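Local coordinates for protein acetyltransferase, GNAT family (Streptococcus pneumoniae, PDB 2I79) that binds acetyl coenzyme A and, as a GNAT-family acetyltransferase, probably transfers its acetyl group to the amino group of an acceptor substrate, at residues A[17-22]-A[68-73]. Residues are numbered along the deposited sequence; the frame is centred on the assembly and turned at random.
Sequences ELVAFL and GKIAGI
Phe-21 N donates to Glu-17 O at 2.9 Å, a bond within helix 15-26 that ties together two residues packed on strand 69-77. Phe-21 reaches the strand because its CG stands anti to the backbone N (chi1 174°), carrying the ring toward the sheet. A flat, wide ring suits this place, since it spreads from Ile-70 to Ile-73. Its rim carbons pack at van der Waals distance on backbone oxygens: CD1 lies 3.4 Å from O of Ile-70, and CZ, approached obliquely, 3.5 Å from O of Ala-71. CZ also rests on Gly-72 CA, where a classic beta bulge places Ala-71 and Gly-72 together across from Ala-64 of strand 60-66. Beta-branched Ile-70 offers two arms to successive helix turns. CG2 makes a CH-pi contact over one face of the Phe-21 ring, 3.9 Å from the centroid and displaced toward the rim; the extended CG1 arm (chi2 -180°) sets CD1 3.6 Å from N of Leu-18 and against Glu-17 CB. Ile-73 CG2 touches Leu-18 CD1, at 3.6 Å, and Phe-21 CE2, the two contacts leaving it at roughly a right angle; both aliphatic residues suit this buried layer. At the more exposed end, Glu-17 OE1 and Lys-69 NZ are 4.4 Å apart, too far for a salt bridge. Helix and GNAT sheet are thus joined mainly by apolar and aromatic packing, the opposite charges probably adding only modest attraction.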
loop_
_atom_site.group_PDB
_atom_site.type_symbol
_atom_site.label_atom_id
_atom_site.label_comp_id
_atom_site.label_asym_id
_atom_site.label_seq_id
_atom_site.Cartn_x
_atom_site.Cartn_y
_atom_site.Cartn_z
ATOM N N GLU A 17 0.649 8.055 24.623
ATOM C CA GLU A 17 1.991 8.627 24.379
ATOM C C GLU A 17 2.384 8.469 22.925
ATOM O O GLU A 17 3.003 9.358 22.354
ATOM C CB GLU A 17 3.058 7.976 25.248
ATOM C CG GLU A 17 2.984 8.260 26.734
ATOM C CD GLU A 17 3.796 7.226 27.539
ATOM O OE1 GLU A 17 5.044 7.325 27.528
ATOM O OE2 GLU A 17 3.185 6.310 28.142
ATOM N N LEU A 18 2.026 7.341 22.327
ATOM C CA LEU A 18 2.344 7.092 20.927
ATOM C C LEU A 18 1.551 8.020 20.020
ATOM O O LEU A 18 2.080 8.506 19.047
ATOM C CB LEU A 18 2.093 5.624 20.567
ATOM C CG LEU A 18 2.411 5.204 19.113
ATOM C CD1 LEU A 18 3.817 5.690 18.628
ATOM C CD2 LEU A 18 2.251 3.717 18.998
ATOM N N VAL A 19 0.278 8.274 20.341
ATOM C CA VAL A 19 -0.507 9.253 19.584
ATOM C C VAL A 19 0.160 10.625 19.694
ATOM O O VAL A 19 0.313 11.348 18.713
ATOM C CB VAL A 19 -2.026 9.329 20.032
ATOM C CG1 VAL A 19 -2.714 10.603 19.442
ATOM C CG2 VAL A 19 -2.805 8.091 19.626
ATOM N N ALA A 20 0.576 10.973 20.910
ATOM C CA ALA A 20 1.206 12.260 21.182
ATOM C C ALA A 20 2.496 12.445 20.366
ATOM O O ALA A 20 2.732 13.500 19.716
ATOM C CB ALA A 20 1.479 12.378 22.673
ATOM N N PHE A 21 3.335 11.405 20.383
ATOM C CA PHE A 21 4.585 11.415 19.629
ATOM C C PHE A 21 4.344 11.532 18.125
ATOM O O PHE A 21 5.054 12.265 17.411
ATOM C CB PHE A 21 5.389 10.148 19.938
ATOM C CG PHE A 21 6.613 10.012 19.097
ATOM C CD1 PHE A 21 7.716 10.853 19.307
ATOM C CD2 PHE A 21 6.660 9.102 18.061
ATOM C CE1 PHE A 21 8.822 10.751 18.514
ATOM C CE2 PHE A 21 7.782 9.020 17.258
ATOM C CZ PHE A 21 8.854 9.837 17.497
ATOM N N LEU A 22 3.341 10.817 17.614
ATOM C CA LEU A 22 3.134 10.826 16.165
ATOM C C LEU A 22 2.593 12.180 15.728
ATOM O O LEU A 22 2.934 12.662 14.688
ATOM C CB LEU A 22 2.247 9.673 15.722
ATOM C CG LEU A 22 2.943 8.304 15.769
ATOM C CD1 LEU A 22 1.925 7.168 15.846
ATOM C CD2 LEU A 22 3.898 8.125 14.551
ATOM N N GLY A 68 12.660 8.200 29.401
ATOM C CA GLY A 68 11.258 7.927 29.736
ATOM C C GLY A 68 10.203 8.436 28.760
ATOM O O GLY A 68 9.027 8.257 29.013
ATOM N N LYS A 69 10.607 9.079 27.663
ATOM C CA LYS A 69 9.659 9.545 26.642
ATOM C C LYS A 69 9.959 8.921 25.287
ATOM O O LYS A 69 11.133 8.809 24.908
ATOM C CB LYS A 69 9.719 11.073 26.489
ATOM C CG LYS A 69 9.352 11.871 27.733
ATOM C CD LYS A 69 7.921 11.519 28.327
ATOM C CE LYS A 69 6.748 12.116 27.518
ATOM N NZ LYS A 69 5.437 11.649 28.067
ATOM N N ILE A 70 8.907 8.546 24.553
ATOM C CA ILE A 70 9.047 8.030 23.188
ATOM C C ILE A 70 9.813 9.035 22.330
ATOM O O ILE A 70 9.394 10.203 22.197
ATOM C CB ILE A 70 7.665 7.755 22.493
ATOM C CG1 ILE A 70 6.838 6.768 23.301
ATOM C CG2 ILE A 70 7.877 7.224 21.047
ATOM C CD1 ILE A 70 5.444 6.435 22.663
ATOM N N ALA A 71 10.935 8.563 21.767
ATOM C CA ALA A 71 11.793 9.345 20.905
ATOM C C ALA A 71 11.761 8.889 19.426
ATOM O O ALA A 71 12.154 9.653 18.539
ATOM C CB ALA A 71 13.229 9.303 21.438
ATOM N N GLY A 72 11.299 7.654 19.188
ATOM C CA GLY A 72 11.264 7.078 17.859
ATOM C C GLY A 72 10.380 5.843 17.758
ATOM O O GLY A 72 10.070 5.210 18.761
ATOM N N ILE A 73 9.927 5.534 16.553
ATOM C CA ILE A 73 9.168 4.311 16.297
ATOM C C ILE A 73 9.582 3.676 14.987
ATOM O O ILE A 73 9.967 4.368 14.049
ATOM C CB ILE A 73 7.636 4.546 16.288
ATOM C CG1 ILE A 73 7.189 5.396 15.098
ATOM C CG2 ILE A 73 7.192 5.168 17.611
ATOM C CD1 ILE A 73 6.532 4.549 13.970
#